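Side-chain contacts in similar to hydroxylamine oxidoreductase (Kuenenia stuttgartiensis, PDB 6H5L), which probably catalyses a reduction as the multiheme, hydroxylamine oxidoreductase-like subunit of an anammox reductase complex, passing electrons between its c-type hemes: residues E159-R164 / N170-W175; V269-D274 / C350-S355. All blocks are in the same frame, centred on the assembly; numbering follows the deposited sequence.

Interaction 1: residues E159-R164 / N170-W175. With HEC (heme c), chain H.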
loop_
_atom_site.group_PDB
_atom_site.type_symbol
_atom_site.label_atom_id
_atom_site.label_comp_id
_atom_site.label_asym_id
_atom_site.label_seq_id
_atom_site.Cartn_x
_atom_site.Cartn_y
_atom_site.Cartn_z
ATOM N N GLU A 159 43.475 13.926 -3.567
ATOM C CA GLU A 159 43.399 12.970 -4.668
ATOM C C GLU A 159 43.197 13.673 -6.003
ATOM O O GLU A 159 43.678 13.192 -7.035
ATOM C CB GLU A 159 42.283 11.956 -4.415
ATOM C CG GLU A 159 42.583 10.981 -3.285
ATOM C CD GLU A 159 41.507 9.925 -3.114
ATOM O OE1 GLU A 159 40.500 9.972 -3.851
ATOM O OE2 GLU A 159 41.669 9.046 -2.242
ATOM N N PHE A 160 42.492 14.806 -6.006
ATOM C CA PHE A 160 42.440 15.636 -7.203
ATOM C C PHE A 160 43.806 16.239 -7.505
ATOM O O PHE A 160 44.219 16.313 -8.668
ATOM C CB PHE A 160 41.389 16.734 -7.031
ATOM C CG PHE A 160 41.325 17.700 -8.183
ATOM C CD1 PHE A 160 40.674 17.354 -9.357
ATOM C CD2 PHE A 160 41.899 18.956 -8.084
ATOM C CE1 PHE A 160 40.610 18.240 -10.417
ATOM C CE2 PHE A 160 41.837 19.847 -9.141
ATOM C CZ PHE A 160 41.192 19.488 -10.308
ATOM N N LEU A 161 44.522 16.671 -6.463
ATOM C CA LEU A 161 45.861 17.220 -6.633
ATOM C C LEU A 161 46.842 16.186 -7.172
ATOM O O LEU A 161 47.860 16.563 -7.761
ATOM C CB LEU A 161 46.362 17.780 -5.300
ATOM C CG LEU A 161 47.037 19.151 -5.311
ATOM C CD1 LEU A 161 46.083 20.219 -5.826
ATOM C CD2 LEU A 161 47.544 19.510 -3.921
ATOM N N ARG A 162 46.555 14.895 -6.991
ATOM C CA ARG A 162 47.435 13.840 -7.479
ATOM C C ARG A 162 47.436 13.709 -8.998
ATOM O O ARG A 162 48.213 12.903 -9.525
ATOM C CB ARG A 162 47.054 12.499 -6.849
ATOM C CG ARG A 162 47.419 12.373 -5.376
ATOM C CD ARG A 162 47.373 10.921 -4.932
ATOM N NE ARG A 162 48.317 10.102 -5.687
ATOM C CZ ARG A 162 48.298 8.774 -5.720
ATOM N NH1 ARG A 162 47.375 8.104 -5.043
ATOM N NH2 ARG A 162 49.198 8.115 -6.435
ATOM N N GLU A 163 46.596 14.462 -9.716
ATOM C CA GLU A 163 46.663 14.445 -11.173
ATOM C C GLU A 163 48.003 14.964 -11.675
ATOM O O GLU A 163 48.428 14.615 -12.783
ATOM C CB GLU A 163 45.528 15.275 -11.772
ATOM C CG GLU A 163 44.143 14.688 -11.574
ATOM C CD GLU A 163 43.081 15.427 -12.363
ATOM O OE1 GLU A 163 41.938 14.928 -12.439
ATOM O OE2 GLU A 163 43.391 16.506 -12.909
ATOM N N ARG A 164 48.674 15.802 -10.880
ATOM C CA ARG A 164 49.985 16.324 -11.247
ATOM C C ARG A 164 51.005 15.217 -11.490
ATOM O O ARG A 164 51.985 15.437 -12.212
ATOM C CB ARG A 164 50.472 17.281 -10.145
ATOM C CG ARG A 164 51.873 17.839 -10.347
ATOM C CD ARG A 164 52.180 19.006 -9.415
ATOM N NE ARG A 164 51.528 20.240 -9.848
ATOM C CZ ARG A 164 50.676 20.943 -9.110
ATOM N NH1 ARG A 164 50.373 20.549 -7.880
ATOM N NH2 ARG A 164 50.132 22.051 -9.597
ATOM N N ASN A 170 45.133 16.979 -17.915
ATOM C CA ASN A 170 44.392 16.667 -16.699
ATOM C C ASN A 170 43.590 17.903 -16.312
ATOM O O ASN A 170 43.736 18.973 -16.909
ATOM C CB ASN A 170 45.314 16.211 -15.563
ATOM C CG ASN A 170 46.409 17.219 -15.246
ATOM O OD1 ASN A 170 46.178 18.428 -15.213
ATOM N ND2 ASN A 170 47.614 16.718 -15.004
ATOM N N HIS A 171 42.747 17.749 -15.290
ATOM C CA HIS A 171 41.895 18.852 -14.861
ATOM C C HIS A 171 42.638 19.844 -13.977
ATOM O O HIS A 171 42.339 21.042 -14.017
ATOM C CB HIS A 171 40.669 18.309 -14.127
ATOM C CG HIS A 171 39.884 17.316 -14.924
ATOM N ND1 HIS A 171 39.550 16.070 -14.440
ATOM C CD2 HIS A 171 39.371 17.383 -16.175
ATOM C CE1 HIS A 171 38.865 15.412 -15.359
ATOM N NE2 HIS A 171 38.742 16.187 -16.422
ATOM N N LEU A 172 43.597 19.371 -13.178
ATOM C CA LEU A 172 44.329 20.260 -12.279
ATOM C C LEU A 172 45.063 21.348 -13.055
ATOM O O LEU A 172 44.996 22.533 -12.703
ATOM C CB LEU A 172 45.311 19.452 -11.430
ATOM C CG LEU A 172 46.244 20.260 -10.524
ATOM C CD1 LEU A 172 45.463 20.967 -9.422
ATOM C CD2 LEU A 172 47.331 19.371 -9.938
ATOM N N GLN A 173 45.767 20.965 -14.120
ATOM C CA GLN A 173 46.517 21.896 -14.953
ATOM C C GLN A 173 45.730 22.320 -16.187
ATOM O O GLN A 173 46.318 22.583 -17.242
ATOM C CB GLN A 173 47.853 21.274 -15.360
ATOM C CG GLN A 173 48.545 20.524 -14.235
ATOM C CD GLN A 173 49.860 19.906 -14.665
ATOM O OE1 GLN A 173 50.178 18.775 -14.298
ATOM N NE2 GLN A 173 50.637 20.651 -15.443
ATOM N N SER A 174 44.403 22.395 -16.070
ATOM C CA SER A 174 43.570 22.669 -17.235
ATOM C C SER A 174 43.693 24.121 -17.681
ATOM O O SER A 174 43.777 24.401 -18.882
ATOM C CB SER A 174 42.114 22.320 -16.927
ATOM O OG SER A 174 41.350 22.235 -18.115
ATOM N N TRP A 175 43.704 25.061 -16.733
ATOM C CA TRP A 175 43.821 26.464 -17.110
ATOM C C TRP A 175 45.215 26.791 -17.622
ATOM O O TRP A 175 45.379 27.729 -18.412
ATOM C CB TRP A 175 43.471 27.370 -15.933
ATOM C CG TRP A 175 43.195 28.773 -16.364
ATOM C CD1 TRP A 175 44.035 29.844 -16.274
ATOM C CD2 TRP A 175 41.996 29.254 -16.981
ATOM N NE1 TRP A 175 43.429 30.965 -16.787
ATOM C CE2 TRP A 175 42.176 30.630 -17.228
ATOM C CE3 TRP A 175 40.785 28.656 -17.343
ATOM C CZ2 TRP A 175 41.190 31.416 -17.821
ATOM C CZ3 TRP A 175 39.809 29.438 -17.932
ATOM C CH2 TRP A 175 40.017 30.804 -18.165
HETATM FE FE HEC H . 37.938 15.717 -18.192
HETATM C CHA HEC H . 41.217 15.860 -19.169
HETATM C CHB HEC H . 38.204 12.298 -17.813
HETATM C CHC HEC H . 34.702 15.564 -17.003
HETATM C CHD HEC H . 37.455 18.998 -19.032
HETATM N NA HEC H . 39.426 14.336 -18.453
HETATM C C1A HEC H . 40.721 14.616 -18.847
HETATM C C2A HEC H . 41.458 13.368 -18.860
HETATM C C3A HEC H . 40.630 12.390 -18.488
HETATM C C4A HEC H . 39.332 12.976 -18.224
HETATM C CMA HEC H . 40.990 10.894 -18.361
HETATM C CAA HEC H . 42.942 13.191 -19.233
HETATM C CBA HEC H . 43.051 12.818 -20.704
HETATM C CGA HEC H . 44.452 12.354 -20.988
HETATM O O1A HEC H . 44.886 12.484 -22.156
HETATM O O2A HEC H . 45.136 11.865 -20.051
HETATM N NB HEC H . 36.670 14.201 -17.571
HETATM C C1B HEC H . 37.022 12.874 -17.401
HETATM C C2B HEC H . 35.935 12.206 -16.712
HETATM C C3B HEC H . 34.968 13.105 -16.493
HETATM C C4B HEC H . 35.411 14.381 -17.027
HETATM C CMB HEC H . 35.909 10.706 -16.335
HETATM C CAB HEC H . 33.607 12.867 -15.797
HETATM C CBB HEC H . 33.764 12.479 -14.309
HETATM N NC HEC H . 36.362 17.013 -18.075
HETATM C C1C HEC H . 35.132 16.782 -17.490
HETATM C C2C HEC H . 34.486 18.065 -17.277
HETATM C C3C HEC H . 35.147 18.947 -18.044
HETATM C C4C HEC H . 36.407 18.346 -18.423
HETATM C CMC HEC H . 32.985 18.175 -16.926
HETATM C CAC HEC H . 34.820 20.441 -18.273
HETATM C CBC HEC H . 35.348 21.273 -17.089
HETATM N ND HEC H . 39.156 17.208 -18.959
HETATM C C1D HEC H . 38.712 18.488 -19.273
HETATM C C2D HEC H . 39.790 19.215 -19.899
HETATM C C3D HEC H . 40.969 18.233 -19.946
HETATM C C4D HEC H . 40.482 17.015 -19.338
HETATM C CMD HEC H . 39.737 20.669 -20.410
HETATM C CAD HEC H . 42.383 18.471 -20.512
HETATM C CBD HEC H . 43.039 19.671 -19.842
HETATM C CGD HEC H . 44.430 19.824 -20.389
HETATM O O1D HEC H . 45.400 19.757 -19.590
HETATM O O2D HEC H . 44.563 19.999 -21.627
HETATM O O HOH W 1 39.245 15.298 -11.565
#

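Interaction 2: residues V269-D274 / C350-S355. With HEC (heme c), chain J.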
loop_
_atom_site.group_PDB
_atom_site.type_symbol
_atom_site.label_atom_id
_atom_site.label_comp_id
_atom_site.label_asym_id
_atom_site.label_seq_id
_atom_site.Cartn_x
_atom_site.Cartn_y
_atom_site.Cartn_z
ATOM N N VAL A 269 30.533 -0.386 -5.439
ATOM C CA VAL A 269 29.726 -0.819 -6.574
ATOM C C VAL A 269 30.061 -2.267 -6.907
ATOM O O VAL A 269 31.213 -2.600 -7.207
ATOM C CB VAL A 269 29.955 0.093 -7.787
ATOM C CG1 VAL A 269 29.309 -0.505 -9.027
ATOM C CG2 VAL A 269 29.407 1.485 -7.513
ATOM N N ARG A 270 29.052 -3.129 -6.860
ATOM C CA ARG A 270 29.222 -4.519 -7.264
ATOM C C ARG A 270 29.108 -4.625 -8.780
ATOM O O ARG A 270 28.054 -4.294 -9.335
ATOM C CB ARG A 270 28.179 -5.402 -6.595
ATOM C CG ARG A 270 28.414 -5.638 -5.113
ATOM C CD ARG A 270 27.129 -5.453 -4.331
ATOM N NE ARG A 270 26.017 -6.182 -4.935
ATOM C CZ ARG A 270 24.737 -5.911 -4.706
ATOM N NH1 ARG A 270 24.404 -4.921 -3.889
ATOM N NH2 ARG A 270 23.789 -6.625 -5.299
ATOM N N PRO A 271 30.152 -5.071 -9.481
ATOM C CA PRO A 271 30.092 -5.148 -10.951
ATOM C C PRO A 271 29.115 -6.226 -11.397
ATOM O O PRO A 271 29.237 -7.391 -11.012
ATOM C CB PRO A 271 31.534 -5.491 -11.349
ATOM C CG PRO A 271 32.365 -5.193 -10.130
ATOM C CD PRO A 271 31.475 -5.439 -8.960
ATOM N N GLY A 272 28.139 -5.829 -12.213
ATOM C CA GLY A 272 27.144 -6.758 -12.713
ATOM C C GLY A 272 25.784 -6.587 -12.066
ATOM O O GLY A 272 24.754 -6.669 -12.741
ATOM N N GLU A 273 25.767 -6.349 -10.753
ATOM C CA GLU A 273 24.523 -6.199 -10.009
ATOM C C GLU A 273 24.112 -4.745 -9.827
ATOM O O GLU A 273 22.927 -4.419 -9.961
ATOM C CB GLU A 273 24.642 -6.878 -8.642
ATOM C CG GLU A 273 24.758 -8.392 -8.711
ATOM C CD GLU A 273 24.706 -9.043 -7.345
ATOM O OE1 GLU A 273 25.776 -9.237 -6.732
ATOM O OE2 GLU A 273 23.587 -9.352 -6.880
ATOM N N ASP A 274 25.062 -3.859 -9.526
ATOM C CA ASP A 274 24.764 -2.438 -9.400
ATOM C C ASP A 274 24.918 -1.711 -10.732
ATOM O O ASP A 274 24.041 -0.934 -11.120
ATOM C CB ASP A 274 25.659 -1.805 -8.332
ATOM C CG ASP A 274 25.396 -2.367 -6.951
ATOM O OD1 ASP A 274 24.243 -2.774 -6.690
ATOM O OD2 ASP A 274 26.338 -2.405 -6.129
ATOM N N CYS A 350 38.241 -4.556 -16.635
ATOM C CA CYS A 350 37.517 -5.329 -17.637
ATOM C C CYS A 350 37.256 -6.759 -17.180
ATOM O O CYS A 350 36.243 -7.352 -17.566
ATOM C CB CYS A 350 38.291 -5.337 -18.954
ATOM S SG CYS A 350 39.060 -3.773 -19.421
ATOM N N ALA A 351 38.150 -7.328 -16.366
ATOM C CA ALA A 351 37.986 -8.711 -15.933
ATOM C C ALA A 351 36.775 -8.902 -15.030
ATOM O O ALA A 351 36.345 -10.043 -14.826
ATOM C CB ALA A 351 39.245 -9.200 -15.216
ATOM N N LYS A 352 36.218 -7.820 -14.484
ATOM C CA LYS A 352 35.033 -7.937 -13.645
ATOM C C LYS A 352 33.796 -8.337 -14.441
ATOM O O LYS A 352 32.833 -8.837 -13.853
ATOM C CB LYS A 352 34.783 -6.618 -12.912
ATOM C CG LYS A 352 35.908 -6.215 -11.968
ATOM C CD LYS A 352 35.695 -4.820 -11.406
ATOM C CE LYS A 352 36.750 -4.482 -10.371
ATOM N NZ LYS A 352 36.705 -5.441 -9.234
ATOM N N CYS A 353 33.798 -8.124 -15.758
ATOM C CA CYS A 353 32.678 -8.517 -16.600
ATOM C C CYS A 353 33.108 -9.215 -17.881
ATOM O O CYS A 353 32.244 -9.609 -18.672
ATOM C CB CYS A 353 31.817 -7.299 -16.958
ATOM S SG CYS A 353 31.360 -6.229 -15.571
ATOM N N HIS A 354 34.407 -9.370 -18.116
ATOM C CA HIS A 354 34.916 -10.070 -19.283
ATOM C C HIS A 354 36.038 -11.003 -18.860
ATOM O O HIS A 354 36.606 -10.875 -17.772
ATOM C CB HIS A 354 35.439 -9.105 -20.355
ATOM C CG HIS A 354 34.402 -8.171 -20.895
ATOM N ND1 HIS A 354 33.500 -8.544 -21.868
ATOM C CD2 HIS A 354 34.132 -6.876 -20.607
ATOM C CE1 HIS A 354 32.715 -7.520 -22.152
ATOM N NE2 HIS A 354 33.077 -6.495 -21.400
ATOM N N SER A 355 36.354 -11.950 -19.737
ATOM C CA SER A 355 37.553 -12.748 -19.549
ATOM C C SER A 355 38.786 -11.886 -19.790
ATOM O O SER A 355 38.755 -10.922 -20.562
ATOM C CB SER A 355 37.554 -13.953 -20.488
ATOM O OG SER A 355 37.601 -13.548 -21.846
HETATM FE FE HEC J . 32.581 -4.576 -21.686
HETATM C CHA HEC J . 30.411 -5.178 -24.253
HETATM C CHB HEC J . 35.153 -4.201 -23.984
HETATM C CHC HEC J . 34.764 -3.675 -19.180
HETATM C CHD HEC J . 30.153 -5.214 -19.353
HETATM N NA HEC J . 32.747 -4.636 -23.740
HETATM C C1A HEC J . 31.727 -4.978 -24.606
HETATM C C2A HEC J . 32.286 -5.082 -25.940
HETATM C C3A HEC J . 33.590 -4.816 -25.861
HETATM C C4A HEC J . 33.910 -4.528 -24.478
HETATM C CMA HEC J . 34.586 -4.813 -27.039
HETATM C CAA HEC J . 31.525 -5.445 -27.234
HETATM C CBA HEC J . 31.120 -6.912 -27.182
HETATM C CGA HEC J . 30.608 -7.364 -28.524
HETATM O O1A HEC J . 30.189 -8.545 -28.625
HETATM O O2A HEC J . 30.618 -6.552 -29.484
HETATM N NB HEC J . 34.594 -4.069 -21.596
HETATM C C1B HEC J . 35.447 -3.911 -22.672
HETATM C C2B HEC J . 36.704 -3.381 -22.183
HETATM C C3B HEC J . 36.601 -3.241 -20.853
HETATM C C4B HEC J . 35.271 -3.667 -20.461
HETATM C CMB HEC J . 37.929 -3.074 -23.075
HETATM C CAB HEC J . 37.676 -2.718 -19.872
HETATM C CBB HEC J . 38.001 -1.230 -20.130
HETATM N NC HEC J . 32.484 -4.480 -19.654
HETATM C C1C HEC J . 33.491 -4.054 -18.807
HETATM C C2C HEC J . 32.947 -3.977 -17.467
HETATM C C3C HEC J . 31.708 -4.489 -17.493
HETATM C C4C HEC J . 31.368 -4.755 -18.883
HETATM C CMC HEC J . 33.791 -3.667 -16.211
HETATM C CAC HEC J . 30.760 -4.684 -16.280
HETATM C CBC HEC J . 30.400 -3.359 -15.569
HETATM N ND HEC J . 30.576 -5.079 -21.785
HETATM C C1D HEC J . 29.789 -5.381 -20.675
HETATM C C2D HEC J . 28.518 -5.899 -21.139
HETATM C C3D HEC J . 28.607 -5.887 -22.672
HETATM C C4D HEC J . 29.917 -5.361 -22.979
HETATM C CMD HEC J . 27.327 -6.369 -20.276
HETATM C CAD HEC J . 27.538 -6.332 -23.695
HETATM C CBD HEC J . 27.973 -7.643 -24.343
HETATM C CGD HEC J . 27.543 -7.670 -25.786
HETATM O O1D HEC J . 27.841 -6.689 -26.516
HETATM O O2D HEC J . 26.915 -8.675 -26.210
#

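Interaction 1: residues E159-R164 / N170-W175
E163 reaches from the 3-10 turn that follows helix 154-161 to the bend at H171 and L172. Its CB lies against CB of N170, 3.9 Å away. CG stands opposite the carbonyl carbon across the CA–CB bond (chi1 -68°), and from there the extended chain brings the carboxylate up to two consecutive backbone amides. OE2 takes both: L172 N approaches at 2.9 Å, nearly in line with the C–O bond, while H171 N, at 2.8 Å, makes a more bent, weak bond. OE1 serves the imidazole, accepting a weak bond from H171 ND1 at 3.3 Å and a second link through a water that donates to OE1 and accepts from ND1. This is the second shell of a bis-histidine heme c: H171 NE2 binds the iron, H233 is the other axial ligand, and a carboxylate and a water at ND1 are likely to help hold the ring's rotation and would be expected to make the ligand more electron-rich. A glutamate suits the place, being long enough and having two oxygens to divide between backbone and ring. L172 fills the apolar side of the contact. Its CD1 touches L161 CD1 at 3.7 Å and CE2 of F160, whereas CD2 sits centrally over one face of the R164 guanidinium. The F160 ring presents its edge to H171 CB, with CE1 3.7 Å from it. N170 shapes the bend through an Asx motif, OD1 accepting from Q173 N at 2.8 Å, and its own backbone N donates to heme propionate oxygen O1D.

Interaction 2: residues V269-D274 / C350-S355
P271 meets K352 through aliphatic carbon alone. The proline ring lies across the stem of the lysine, CG against K352 CD at 3.6 Å and CB against K352 CB at 3.8 Å. Lysine suits this edge because its methylenes pack while the chain carries the ammonium onward past the proline. A looser apolar touch joins P271 CB to C353 SG, 4.3 Å apart, and Y282 of helix 280-285 packs on both P271 and K352.

No hydrogen bond crosses between the segments. R270 N donates to D274 OD2, spanning the turn 270-274 with P271 near its start; K264 is a second partner of that oxygen. R270 NH2 forms a salt bridge with E273 OE2, which is approached from above its carboxylate plane. G272 has a positive phi (106°), a backbone shape that suits glycine. In 350-355, C350 O accepts from the backbone N of both C353 and H354.

Covalent and metal bonds complete the account. C350 SG and C353 SG are thioether-linked to heme CAB and CAC. H354 NE2 binds the heme FE at 2.0 Å, with H249 as the other axial ligand. This is the CxxCH motif of a c-type cytochrome.

Followed from the N terminus, interaction 1 closes a short loop: five residues separate its segments, and it joins the end of helix 154-161 to the turn leading into helix 174-180. The chain then passes through the helices between 182 and 256 before interaction 2 opens. Here 75 residues lie between the segments, and the contact joins the loop before helix 280-285 to the heme-binding turn between helices 337-350 and 356-389. The contacts neither nest nor cross but follow in series, within the multiheme cytochrome portion of the chain. Their centres lie 28 Å apart, interaction 1 buried near the middle of the chain and interaction 2 further out, beside the second subunit. Each includes an axial ligand of a different heme c.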